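Local coordinates for protein ribose-phosphate pyrophosphokinase (Mycobacterium smegmatis, PDB 5MP7) that probably makes phosphoribosyl pyrophosphate by transferring the pyrophosphoryl group of ATP to the 1-hydroxyl of ribose 5-phosphate, with magnesium as cofactor, at residues 158-163 with 186-191; 172-177 with 227-232; 215-220 with 243-248; 233-238 with 268-273; 254-259 with 277-282. All blocks are in the same frame, centred on the assembly; numbering follows the deposited sequence.

Contact 1 of 5, residues 158-163 with 186-191; sequences LLTGYI and EKWADS
T160 lays its methyl group on one face of the W188 indole. CG2 of T160 sits 4.0 Å from the centroid of the six-membered ring of W188, 24° off the ring normal. This is a CH-pi contact, displaced toward the rim of the ring. L159 and I163 meet the far end of the same indole obliquely. CB of L159 comes within 3.7 Å of CH2 of W188. CD1 of I163 approaches CZ3 of W188 at 4.0 Å, with the two side chains crossing at about a right angle. Beside the T160 methyl, OG of S191 lies 3.3 Å from CG2 of T160, at the exposed margin of the contact.

The indole reaches across because CG of W188 stands anti to its own carbonyl carbon (chi1 -79°). The hydroxyl of T160 is held within its own helix: OG1 bonds to the carbonyl of Q156, and this leaves the methyl to face the tryptophan. Beyond this first shell, W188 also packs on T229 and I163 on I227, both on strand 225-230. L159 and I163 rest on I280 of strand 278-282.

The two helix segments run at -44°, with their axes 10.4 Å apart at closest approach. Helices 156-167 and 182-191 flank strand 172-176 in sequence and pack side by side on one face of the mixed sheet that contains strands 172-176 and 225-230, an alpha/beta layer of the phosphoribosyltransferase-like kind.

Contact 2 of 5, residues 172-177 with 227-232; sequences MVVVSP and ILTDDM
The amide of V175 bonds to the carbonyl O of I227, 2.9 Å from V175 N to I227 O. The N-H points almost straight at the oxygen, at 177°, but it arrives from above the carbonyl plane. Two more backbone bonds continue the ladder. I227 N donates to V173 O at 2.9 Å, and T229 N donates to V175 O at 3.1 Å. V175 is therefore tied through both its N-H and its C=O. As parallel pairing requires, it bonds to I227 and T229, the residues flanking its partner L228. CA of L228 adds a C-H contact to the same V175 O at 3.4 Å.

Strands 172-176 and 225-230 are adjacent parallel strands at the centre of the phosphoribosyltransferase-like sheet. Their side chains alternate between its faces. V174 and T229 face helix 182-191, and I227, on the same face, meets helix 156-167. CG1 of V174 touches CG2 of T229 at 4.0 Å. SD of M172 touches CD1 of I227. V175 and L228 point to the other face, toward helix 237-248. The end of L228 leans toward strand 172-176, with CD1 3.9 Å from CG1 of V175. It also borders the ring of P177.

At P177 the first chain has left its strand. The P177 ring packs closely on the second strand, its CD beside T229 O and its CG 3.7 Å from OD2 of D230. D230 is a predicted ribose 5-phosphate residue. On the proline side, the carbonyl of P177 receives a hydrogen bond from K202, the predicted active-site lysine.

Contact 3 of 5, residues 215-220 with 243-248; sequences NRVVGD and VNLLRE
Strand 215-218 passes over helix 243-248 at -61°, with 8.9 Å between their axes at closest approach. The nearest CA atoms are those of V217 and L245, 7.3 Å apart. The contact is small and mostly apolar.

L245 carries most of it. Its CD2 methyl reaches the strand and lies 3.6 Å from CB of N215. The same methyl is 4.2 Å from the backbone N of R216. It also meets CG2 of V217 at 4.1 Å, where the two side chains run antiparallel past one another. One methyl thus touches three successive residues of the strand.

V217 presents its CG2 branch to the helix, since CG1 stands anti to the backbone N (chi1 180°). This branch also touches CD2 of L246 at 4.3 Å, a looser meeting than the one with L245. N215 takes part through CB, and its side chain touches K202, the predicted active-site lysine. R216 turns its CB away from the helix, and its guanidinium bonds to OG1 of T203.

Strand 215-218 is an outermost strand of the mixed sheet within this chain and pairs antiparallel with strand 197-202. Helix 237-248 packs on one face of the sheet. L245 also packs on I200 of strand 197-202, L246 on C226 and L228 of strand 225-230, and V243 on V254 and I256 of strand 253-258.

Contact 4 of 5, residues 233-238 with 268-273; sequences IDTGGT and PQRLAE. With ACT (acetate ion), chain D.
The loop D234-T235-G236-G237-T238 is predicted to bind ribose 5-phosphate, and in phosphoribosyltransferase-like folds such a loop holds the 5-phosphate. Here it holds an acetate ion, probably from the crystallisation liquor. One acetate oxygen, OXT, takes two bonds from T235: 3.0 Å from T235 N and 2.7 Å from T235 OG1. The hydroxyl can join the amide because it stands between backbone N and carbonyl carbon (chi1 56°). The other oxygen has a weak bond from G236 N at 3.4 Å. OG1 of T238 lies beside the acetate methyl, 3.2 Å from CH3. G236 is the N-cap of the following helix, so the anion also lies near a helix start, which probably helps to attract it.

Helix 268-273 backs the loop through R270 and L271. The R270 chain bends at chi2 and chi3 to bring its guanidinium against the loop backbone. NH2 of R270 gives a weak hydrogen bond to T235 O, 3.3 Å long and bent to 132°. NE of R270 is 3.8 Å from the carbonyl carbon of G236, which lies at the edge of the guanidinium near its plane. The positive phi of G236 (84°) shapes the turn there. CD1 of L271 meets CG2 of I233 obliquely, at 4.0 Å.

I233 and L271 both rest on I256 of strand 253-258, and L271 also touches F293. The loop runs from short strand 232-233 into helix 237-248, while helix 267-273 leads on to strand 278-282.

Contact 5 of 5, residues 254-259 with 277-282; sequences VIIAAT and REVIVT
I256 and V279 run alongside each other on one face of the sheet. CB of I256 is 4.1 Å from CG2 of V279, and both V279 methyls lie along the I256 side chain. On the other face I280 crosses I255 obliquely, with its CD1 4.0 Å from CG2 of I255. A257 sits next to I280 on that face and offers only a methyl.

Backbone hydrogen bonds of the parallel kind fix this pairing. I256 is bonded through both its N-H and its C=O to strand 278-282. Its N donates to E278 O at 2.9 Å, and its O accepts from I280 N at 2.8 Å. A258 N then bonds to I280 O at 2.9 Å. At the start, R277 N reaches V254 O.

The far end has a different grip. T259 O receives two bonds from T282, 2.7 Å from OG1 and 3.2 Å from N. The two donors approach from opposite faces of the carbonyl plane. Placing OG1 between backbone N and carbonyl carbon (chi1 73°) lets one threonine use both groups. T259 OG1 is bound separately by D136. Near the other end, the E278 carboxylate bonds to Y162, Y167 and T297.

The two strands are neighbours in the mixed sheet, flanked by strand 225-230 and the outermost strand 296-299. Helix 237-248 lies on the I256 face, through I239 and V243. Helix 156-167 lies on the I255 and I280 face, through Y167 and Y162.

Overall arrangement
Contacts 1, 2 and 5 are buried, contact 4 is partly buried, and contact 3 is at the surface. Contacts 2 and 5 are parallel strand pairs in one sheet, joined by backbone bonds between L228 and both I255 and A257. Their chemistry is a backbone ladder. Contacts 1 and 3 are mainly apolar side-chain packing, and they lie on opposite faces of that sheet. Contact 1 packs on contacts 2 and 5. Contacts 3 and 4 share helix 237-248, one near its end and the other at its start. Contact 4 alone holds a bound anion, and D230 of contact 2 belongs to the same predicted sugar-phosphate site.

Contact 1 of 5, residues 158-163 with 186-191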
# COMPACT_ATOMS: atom_id res chain seq x y z
N LEU A 158 -46.50 46.50 38.26
CA LEU A 158 -45.82 47.03 37.10
C LEU A 158 -46.67 46.87 35.82
O LEU A 158 -46.81 47.82 35.05
CB LEU A 158 -44.44 46.36 36.94
CG LEU A 158 -43.60 46.64 35.68
CD1 LEU A 158 -43.01 48.06 35.72
CD2 LEU A 158 -42.50 45.60 35.59
N LEU A 159 -47.19 45.68 35.59
CA LEU A 159 -47.97 45.42 34.39
C LEU A 159 -49.34 46.11 34.41
O LEU A 159 -49.75 46.66 33.40
CB LEU A 159 -48.13 43.93 34.14
CG LEU A 159 -46.83 43.15 33.82
CD1 LEU A 159 -46.97 41.66 34.16
CD2 LEU A 159 -46.46 43.28 32.37
N THR A 160 -50.03 46.13 35.55
CA THR A 160 -51.36 46.76 35.63
C THR A 160 -51.24 48.25 35.67
O THR A 160 -52.10 48.93 35.19
CB THR A 160 -52.22 46.27 36.85
OG1 THR A 160 -51.53 46.48 38.08
CG2 THR A 160 -52.53 44.78 36.71
N GLY A 161 -50.17 48.77 36.26
CA GLY A 161 -49.87 50.20 36.21
C GLY A 161 -49.74 50.69 34.77
O GLY A 161 -50.26 51.73 34.42
N TYR A 162 -49.07 49.92 33.93
CA TYR A 162 -48.91 50.29 32.52
C TYR A 162 -50.25 50.21 31.79
O TYR A 162 -50.61 51.10 31.03
CB TYR A 162 -47.87 49.41 31.86
CG TYR A 162 -47.76 49.59 30.37
CD1 TYR A 162 -48.54 48.83 29.52
CD2 TYR A 162 -46.85 50.47 29.81
CE1 TYR A 162 -48.45 48.97 28.15
CE2 TYR A 162 -46.73 50.61 28.44
CZ TYR A 162 -47.54 49.85 27.63
OH TYR A 162 -47.47 49.97 26.28
N ILE A 163 -50.98 49.13 32.01
CA ILE A 163 -52.30 48.96 31.39
C ILE A 163 -53.29 50.02 31.86
O ILE A 163 -54.06 50.53 31.05
CB ILE A 163 -52.87 47.55 31.66
CG1 ILE A 163 -52.06 46.53 30.85
CG2 ILE A 163 -54.33 47.44 31.27
CD1 ILE A 163 -52.30 45.10 31.25
N GLU A 186 -58.19 37.19 38.89
CA GLU A 186 -59.04 37.85 39.87
C GLU A 186 -58.31 38.99 40.58
O GLU A 186 -58.87 40.04 40.78
CB GLU A 186 -59.56 36.84 40.90
CG GLU A 186 -60.80 37.28 41.69
CD GLU A 186 -61.29 36.19 42.66
OE1 GLU A 186 -62.49 35.79 42.60
OE2 GLU A 186 -60.46 35.72 43.49
N LYS A 187 -57.05 38.77 40.93
CA LYS A 187 -56.21 39.83 41.53
C LYS A 187 -56.02 41.04 40.60
O LYS A 187 -56.05 42.17 41.03
CB LYS A 187 -54.83 39.29 41.95
CG LYS A 187 -54.83 38.30 43.13
CD LYS A 187 -53.42 38.03 43.70
CE LYS A 187 -52.92 38.87 44.83
NZ LYS A 187 -53.90 39.36 45.82
N TRP A 188 -55.84 40.77 39.31
CA TRP A 188 -55.68 41.83 38.34
C TRP A 188 -56.95 42.65 38.20
O TRP A 188 -56.90 43.86 38.07
CB TRP A 188 -55.31 41.25 36.97
CG TRP A 188 -53.90 40.88 36.85
CD1 TRP A 188 -53.17 40.17 37.72
CD2 TRP A 188 -53.05 41.17 35.75
NE1 TRP A 188 -51.90 39.99 37.25
CE2 TRP A 188 -51.80 40.60 36.04
CE3 TRP A 188 -53.22 41.87 34.56
CZ2 TRP A 188 -50.72 40.72 35.17
CZ3 TRP A 188 -52.15 42.00 33.71
CH2 TRP A 188 -50.91 41.42 34.01
N ALA A 189 -58.08 41.97 38.14
CA ALA A 189 -59.37 42.65 37.99
C ALA A 189 -59.59 43.61 39.15
O ALA A 189 -60.08 44.72 38.93
CB ALA A 189 -60.49 41.66 37.91
N ASP A 190 -59.19 43.21 40.35
CA ASP A 190 -59.25 44.10 41.53
C ASP A 190 -58.33 45.33 41.36
O ASP A 190 -58.74 46.46 41.60
CB ASP A 190 -58.91 43.34 42.84
CG ASP A 190 -60.02 42.35 43.29
OD1 ASP A 190 -61.19 42.56 42.93
OD2 ASP A 190 -59.74 41.37 44.03
N SER A 191 -57.10 45.10 40.90
CA SER A 191 -56.11 46.17 40.63
C SER A 191 -56.56 47.15 39.55
O SER A 191 -56.17 48.31 39.58
CB SER A 191 -54.79 45.56 40.14
OG SER A 191 -55.02 44.99 38.85

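Contact 2 of 5, residues 172-177 with 227-232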
# COMPACT_ATOMS: atom_id res chain seq x y z
N MET A 172 -63.19 47.22 30.28
CA MET A 172 -62.29 46.06 30.40
C MET A 172 -62.94 44.80 31.00
O MET A 172 -63.77 44.88 31.87
CB MET A 172 -61.06 46.46 31.22
CG MET A 172 -60.14 47.46 30.50
SD MET A 172 -58.59 47.82 31.39
CE MET A 172 -59.14 48.92 32.70
N VAL A 173 -62.51 43.64 30.52
CA VAL A 173 -62.73 42.39 31.20
C VAL A 173 -61.37 41.66 31.29
O VAL A 173 -60.58 41.65 30.32
CB VAL A 173 -63.87 41.56 30.53
CG1 VAL A 173 -63.47 41.08 29.15
CG2 VAL A 173 -64.25 40.34 31.36
N VAL A 174 -61.03 41.11 32.47
CA VAL A 174 -59.80 40.34 32.62
C VAL A 174 -60.14 38.92 32.26
O VAL A 174 -61.13 38.40 32.73
CB VAL A 174 -59.23 40.46 34.03
CG1 VAL A 174 -57.95 39.68 34.14
CG2 VAL A 174 -58.91 41.89 34.36
N VAL A 175 -59.34 38.30 31.41
CA VAL A 175 -59.60 36.92 30.94
C VAL A 175 -58.41 36.02 31.25
O VAL A 175 -57.27 36.34 30.92
CB VAL A 175 -59.84 36.89 29.43
CG1 VAL A 175 -60.21 35.49 28.98
CG2 VAL A 175 -60.94 37.87 29.06
N SER A 176 -58.69 34.88 31.86
CA SER A 176 -57.67 33.87 32.08
C SER A 176 -57.70 32.84 30.95
O SER A 176 -58.75 32.31 30.61
CB SER A 176 -57.90 33.18 33.41
OG SER A 176 -56.82 32.30 33.67
N PRO A 177 -56.56 32.53 30.35
CA PRO A 177 -56.55 31.61 29.20
C PRO A 177 -56.79 30.16 29.58
O PRO A 177 -56.98 29.32 28.69
CB PRO A 177 -55.16 31.80 28.59
CG PRO A 177 -54.35 32.44 29.66
CD PRO A 177 -55.23 33.03 30.69
N ILE A 227 -58.23 41.85 28.61
CA ILE A 227 -56.88 41.72 29.10
C ILE A 227 -56.63 40.24 29.35
O ILE A 227 -57.07 39.70 30.37
CB ILE A 227 -56.68 42.48 30.42
CG1 ILE A 227 -57.34 43.86 30.42
CG2 ILE A 227 -55.21 42.60 30.74
CD1 ILE A 227 -56.83 44.83 29.37
N LEU A 228 -55.93 39.58 28.43
CA LEU A 228 -55.58 38.18 28.55
C LEU A 228 -54.30 38.07 29.34
O LEU A 228 -53.25 38.54 28.91
CB LEU A 228 -55.32 37.62 27.17
CG LEU A 228 -55.45 36.16 26.80
CD1 LEU A 228 -56.54 35.47 27.57
CD2 LEU A 228 -55.69 36.09 25.31
N THR A 229 -54.36 37.47 30.52
CA THR A 229 -53.22 37.47 31.43
C THR A 229 -52.68 36.05 31.64
O THR A 229 -53.43 35.14 31.91
CB THR A 229 -53.56 38.22 32.75
OG1 THR A 229 -52.38 38.32 33.54
CG2 THR A 229 -54.62 37.51 33.53
N ASP A 230 -51.37 35.90 31.53
CA ASP A 230 -50.72 34.63 31.82
C ASP A 230 -49.39 34.86 32.53
O ASP A 230 -48.85 35.95 32.53
CB ASP A 230 -50.53 33.81 30.53
CG ASP A 230 -50.74 32.28 30.75
OD1 ASP A 230 -50.90 31.85 31.91
OD2 ASP A 230 -50.79 31.49 29.76
N ASP A 231 -48.88 33.84 33.20
CA ASP A 231 -47.55 33.89 33.79
C ASP A 231 -46.44 33.97 32.77
O ASP A 231 -45.50 34.77 32.93
CB ASP A 231 -47.35 32.71 34.77
CG ASP A 231 -47.44 31.33 34.09
OD1 ASP A 231 -48.09 31.21 33.02
OD2 ASP A 231 -46.90 30.35 34.65
N MET A 232 -46.56 33.20 31.70
CA MET A 232 -45.54 33.16 30.66
C MET A 232 -46.16 32.91 29.31
O MET A 232 -47.26 32.39 29.22
CB MET A 232 -44.53 32.07 30.96
CG MET A 232 -45.04 30.67 30.74
SD MET A 232 -43.74 29.44 30.90
CE MET A 232 -43.46 29.45 32.69

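Contact 3 of 5, residues 215-220 with 243-248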
# COMPACT_ATOMS: atom_id res chain seq x y z
N ASN A 215 -63.32 24.10 23.40
CA ASN A 215 -62.96 25.29 24.14
C ASN A 215 -64.17 26.23 24.18
O ASN A 215 -64.82 26.44 23.16
CB ASN A 215 -61.85 26.05 23.42
CG ASN A 215 -60.50 25.36 23.40
OD1 ASN A 215 -59.88 25.20 24.43
ND2 ASN A 215 -59.98 25.03 22.22
N ARG A 216 -64.46 26.84 25.32
CA ARG A 216 -65.59 27.78 25.46
C ARG A 216 -65.17 28.95 26.33
O ARG A 216 -64.44 28.79 27.28
CB ARG A 216 -66.81 27.08 26.10
CG ARG A 216 -67.42 25.98 25.24
CD ARG A 216 -68.45 25.11 25.96
NE ARG A 216 -67.91 23.84 26.50
CZ ARG A 216 -68.62 22.95 27.20
NH1 ARG A 216 -69.90 23.17 27.50
NH2 ARG A 216 -68.06 21.82 27.63
N VAL A 217 -65.69 30.13 26.06
CA VAL A 217 -65.47 31.26 26.95
C VAL A 217 -66.58 31.27 27.98
O VAL A 217 -67.73 31.16 27.62
CB VAL A 217 -65.52 32.57 26.17
CG1 VAL A 217 -65.31 33.75 27.10
CG2 VAL A 217 -64.48 32.55 25.07
N VAL A 218 -66.24 31.42 29.25
CA VAL A 218 -67.20 31.46 30.32
C VAL A 218 -67.14 32.88 30.83
O VAL A 218 -66.11 33.30 31.35
CB VAL A 218 -66.85 30.44 31.43
CG1 VAL A 218 -67.81 30.55 32.61
CG2 VAL A 218 -66.85 29.02 30.86
N GLY A 219 -68.25 33.60 30.72
CA GLY A 219 -68.32 35.04 31.02
C GLY A 219 -68.62 35.87 29.76
O GLY A 219 -68.54 35.35 28.64
N ASP A 220 -68.99 37.15 29.93
CA ASP A 220 -69.34 38.03 28.81
C ASP A 220 -68.20 38.94 28.40
O ASP A 220 -67.74 39.78 29.19
CB ASP A 220 -70.58 38.88 29.12
CG ASP A 220 -71.08 39.66 27.88
OD1 ASP A 220 -71.45 39.02 26.88
OD2 ASP A 220 -71.10 40.91 27.88
N VAL A 243 -57.07 34.16 21.88
CA VAL A 243 -57.34 35.40 21.18
C VAL A 243 -58.42 35.18 20.14
O VAL A 243 -59.35 35.96 20.05
CB VAL A 243 -56.09 35.95 20.49
CG1 VAL A 243 -56.43 37.09 19.53
CG2 VAL A 243 -55.12 36.45 21.54
N ASN A 244 -58.26 34.10 19.37
CA ASN A 244 -59.19 33.76 18.31
C ASN A 244 -60.60 33.47 18.87
O ASN A 244 -61.60 33.86 18.29
CB ASN A 244 -58.65 32.55 17.55
CG ASN A 244 -59.73 31.88 16.71
OD1 ASN A 244 -60.25 32.49 15.81
ND2 ASN A 244 -60.10 30.62 17.04
N LEU A 245 -60.65 32.79 20.01
CA LEU A 245 -61.92 32.49 20.70
C LEU A 245 -62.61 33.75 21.18
O LEU A 245 -63.83 33.83 21.13
CB LEU A 245 -61.67 31.58 21.91
CG LEU A 245 -62.47 30.29 21.94
CD1 LEU A 245 -62.10 29.35 20.79
CD2 LEU A 245 -62.16 29.63 23.27
N LEU A 246 -61.84 34.69 21.71
CA LEU A 246 -62.41 35.94 22.24
C LEU A 246 -62.93 36.80 21.08
O LEU A 246 -63.96 37.45 21.21
CB LEU A 246 -61.40 36.72 23.05
CG LEU A 246 -60.98 36.08 24.37
CD1 LEU A 246 -59.74 36.75 24.91
CD2 LEU A 246 -62.11 36.12 25.38
N ARG A 247 -62.24 36.72 19.95
CA ARG A 247 -62.61 37.39 18.72
C ARG A 247 -63.94 36.89 18.23
O ARG A 247 -64.83 37.67 17.94
CB ARG A 247 -61.56 37.10 17.64
CG ARG A 247 -61.62 37.94 16.37
CD ARG A 247 -60.47 37.56 15.39
NE ARG A 247 -60.49 36.16 14.87
CZ ARG A 247 -61.55 35.43 14.47
NH1 ARG A 247 -62.79 35.93 14.42
NH2 ARG A 247 -61.37 34.17 14.06
N GLU A 248 -64.05 35.57 18.15
CA GLU A 248 -65.30 34.92 17.81
C GLU A 248 -66.46 35.24 18.74
O GLU A 248 -67.59 35.15 18.34
CB GLU A 248 -65.11 33.42 17.77
CG GLU A 248 -64.57 33.07 16.41
CD GLU A 248 -63.79 31.77 16.29
OE1 GLU A 248 -63.97 30.86 17.11
OE2 GLU A 248 -63.01 31.67 15.31

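Contact 4 of 5, residues 233-238 with 268-273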
# COMPACT_ATOMS: atom_id res chain seq x y z
N ILE A 233 -45.43 33.25 28.26
CA ILE A 233 -45.79 32.85 26.92
C ILE A 233 -44.64 32.03 26.40
O ILE A 233 -43.53 32.54 26.30
CB ILE A 233 -45.96 34.07 26.01
CG1 ILE A 233 -47.02 35.02 26.58
CG2 ILE A 233 -46.36 33.63 24.62
CD1 ILE A 233 -46.92 36.42 26.04
N ASP A 234 -44.90 30.76 26.07
CA ASP A 234 -43.87 29.91 25.52
C ASP A 234 -43.92 29.77 23.98
O ASP A 234 -43.16 30.45 23.30
CB ASP A 234 -43.84 28.55 26.22
CG ASP A 234 -42.66 27.72 25.80
OD1 ASP A 234 -41.70 28.26 25.25
OD2 ASP A 234 -42.70 26.52 26.04
N THR A 235 -44.75 28.88 23.44
CA THR A 235 -44.87 28.71 21.96
C THR A 235 -45.98 29.59 21.40
O THR A 235 -46.03 29.82 20.19
CB THR A 235 -45.20 27.26 21.58
OG1 THR A 235 -46.40 26.84 22.27
CG2 THR A 235 -44.06 26.35 21.98
N GLY A 236 -46.84 30.12 22.29
CA GLY A 236 -47.93 30.99 21.91
C GLY A 236 -49.18 30.24 21.45
O GLY A 236 -50.14 30.87 20.98
N GLY A 237 -49.22 28.92 21.61
CA GLY A 237 -50.35 28.11 21.13
C GLY A 237 -51.64 28.38 21.89
O GLY A 237 -52.65 28.70 21.30
N THR A 238 -51.57 28.24 23.20
CA THR A 238 -52.71 28.43 24.08
C THR A 238 -53.19 29.84 23.98
O THR A 238 -54.37 30.08 23.89
CB THR A 238 -52.33 28.17 25.56
OG1 THR A 238 -52.12 26.77 25.77
CG2 THR A 238 -53.38 28.71 26.57
N PRO A 268 -43.39 34.45 18.11
CA PRO A 268 -43.39 35.81 17.56
C PRO A 268 -44.27 35.98 16.32
O PRO A 268 -45.06 36.90 16.24
CB PRO A 268 -41.93 36.04 17.22
CG PRO A 268 -41.20 35.08 18.09
CD PRO A 268 -42.04 33.86 18.15
N GLN A 269 -44.14 35.07 15.38
CA GLN A 269 -44.97 35.06 14.19
C GLN A 269 -46.47 34.82 14.52
O GLN A 269 -47.36 35.49 13.98
CB GLN A 269 -44.40 33.97 13.30
CG GLN A 269 -45.40 33.43 12.28
CD GLN A 269 -45.07 34.03 10.93
OE1 GLN A 269 -43.98 33.78 10.39
NE2 GLN A 269 -45.96 34.87 10.41
N ARG A 270 -46.73 33.86 15.40
CA ARG A 270 -48.07 33.51 15.89
C ARG A 270 -48.78 34.69 16.55
O ARG A 270 -49.94 35.00 16.22
CB ARG A 270 -47.97 32.33 16.89
CG ARG A 270 -48.21 30.98 16.19
CD ARG A 270 -49.24 30.15 16.94
NE ARG A 270 -48.59 29.26 17.87
CZ ARG A 270 -48.23 28.00 17.66
NH1 ARG A 270 -48.41 27.39 16.49
NH2 ARG A 270 -47.65 27.34 18.65
N LEU A 271 -48.07 35.38 17.43
CA LEU A 271 -48.63 36.51 18.14
C LEU A 271 -48.81 37.78 17.31
O LEU A 271 -49.81 38.49 17.46
CB LEU A 271 -47.81 36.84 19.35
CG LEU A 271 -47.75 35.71 20.38
CD1 LEU A 271 -46.72 36.06 21.44
CD2 LEU A 271 -49.10 35.49 21.03
N ALA A 272 -47.86 38.03 16.42
CA ALA A 272 -47.96 39.16 15.49
C ALA A 272 -49.15 39.03 14.50
O ALA A 272 -49.76 40.02 14.16
CB ALA A 272 -46.66 39.32 14.72
N GLU A 273 -49.46 37.79 14.10
CA GLU A 273 -50.54 37.47 13.14
C GLU A 273 -51.88 37.25 13.79
O GLU A 273 -52.90 37.30 13.12
CB GLU A 273 -50.23 36.23 12.34
CG GLU A 273 -49.16 36.46 11.28
CD GLU A 273 -48.72 35.17 10.60
OE1 GLU A 273 -49.31 34.09 10.85
OE2 GLU A 273 -47.72 35.23 9.83
C ACT D . -47.95 27.72 25.19
O ACT D . -48.27 28.96 25.12
OXT ACT D . -46.83 27.28 24.87
CH3 ACT D . -48.91 26.67 25.68

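Contact 5 of 5, residues 254-259 with 277-282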
# COMPACT_ATOMS: atom_id res chain seq x y z
N VAL A 254 -58.19 42.79 22.14
CA VAL A 254 -57.48 41.91 23.06
C VAL A 254 -56.06 42.39 23.37
O VAL A 254 -55.29 42.60 22.46
CB VAL A 254 -57.37 40.46 22.55
CG1 VAL A 254 -56.69 39.59 23.61
CG2 VAL A 254 -58.75 39.90 22.28
N ILE A 255 -55.73 42.49 24.66
CA ILE A 255 -54.41 42.80 25.11
C ILE A 255 -53.84 41.60 25.87
O ILE A 255 -54.47 41.09 26.78
CB ILE A 255 -54.45 44.02 26.00
CG1 ILE A 255 -54.84 45.21 25.16
CG2 ILE A 255 -53.08 44.28 26.63
CD1 ILE A 255 -55.37 46.36 26.00
N ILE A 256 -52.61 41.21 25.50
CA ILE A 256 -51.89 40.12 26.14
C ILE A 256 -50.83 40.67 27.10
O ILE A 256 -50.05 41.52 26.74
CB ILE A 256 -51.21 39.22 25.13
CG1 ILE A 256 -52.28 38.67 24.20
CG2 ILE A 256 -50.52 38.07 25.85
CD1 ILE A 256 -51.76 37.76 23.11
N ALA A 257 -50.85 40.20 28.34
CA ALA A 257 -49.88 40.60 29.34
C ALA A 257 -49.34 39.37 30.08
O ALA A 257 -50.10 38.54 30.53
CB ALA A 257 -50.50 41.57 30.30
N ALA A 258 -48.04 39.24 30.15
CA ALA A 258 -47.39 38.13 30.83
C ALA A 258 -46.06 38.59 31.39
O ALA A 258 -45.44 39.48 30.85
CB ALA A 258 -47.15 36.98 29.88
N THR A 259 -45.62 37.98 32.49
CA THR A 259 -44.34 38.34 33.04
C THR A 259 -43.20 37.82 32.20
O THR A 259 -42.28 38.58 31.89
CB THR A 259 -44.21 37.82 34.45
OG1 THR A 259 -45.25 38.41 35.22
CG2 THR A 259 -42.92 38.22 35.06
N ARG A 277 -53.86 43.58 19.90
CA ARG A 277 -53.43 44.94 19.75
C ARG A 277 -52.07 45.17 20.41
O ARG A 277 -51.28 45.95 19.94
CB ARG A 277 -54.46 45.86 20.39
CG ARG A 277 -54.40 47.26 19.87
CD ARG A 277 -55.05 48.28 20.79
NE ARG A 277 -54.07 49.37 20.98
CZ ARG A 277 -54.33 50.64 21.26
NH1 ARG A 277 -55.57 51.14 21.30
NH2 ARG A 277 -53.29 51.46 21.46
N GLU A 278 -51.86 44.54 21.57
CA GLU A 278 -50.61 44.70 22.30
C GLU A 278 -50.23 43.42 23.05
O GLU A 278 -51.11 42.67 23.47
CB GLU A 278 -50.71 45.87 23.27
CG GLU A 278 -49.34 46.39 23.63
CD GLU A 278 -49.34 47.67 24.45
OE1 GLU A 278 -50.42 48.29 24.67
OE2 GLU A 278 -48.22 48.11 24.82
N VAL A 279 -48.92 43.15 23.15
CA VAL A 279 -48.40 42.06 23.94
C VAL A 279 -47.36 42.67 24.88
O VAL A 279 -46.43 43.28 24.42
CB VAL A 279 -47.76 41.00 23.08
CG1 VAL A 279 -47.28 39.86 23.95
CG2 VAL A 279 -48.73 40.47 22.06
N ILE A 280 -47.56 42.57 26.18
CA ILE A 280 -46.73 43.22 27.16
C ILE A 280 -46.03 42.16 27.99
O ILE A 280 -46.69 41.27 28.54
CB ILE A 280 -47.56 44.07 28.08
CG1 ILE A 280 -48.42 45.01 27.26
CG2 ILE A 280 -46.67 44.92 28.99
CD1 ILE A 280 -49.60 45.57 28.01
N VAL A 281 -44.70 42.23 28.03
CA VAL A 281 -43.86 41.32 28.80
C VAL A 281 -42.78 42.08 29.54
O VAL A 281 -42.62 43.27 29.31
CB VAL A 281 -43.16 40.24 27.96
CG1 VAL A 281 -44.16 39.38 27.25
CG2 VAL A 281 -42.23 40.85 26.96
N THR A 282 -42.14 41.43 30.50
CA THR A 282 -40.99 42.01 31.19
C THR A 282 -39.77 41.40 30.61
O THR A 282 -39.84 40.46 29.81
CB THR A 282 -40.98 41.75 32.73
OG1 THR A 282 -40.65 40.37 32.99
CG2 THR A 282 -42.31 42.10 33.32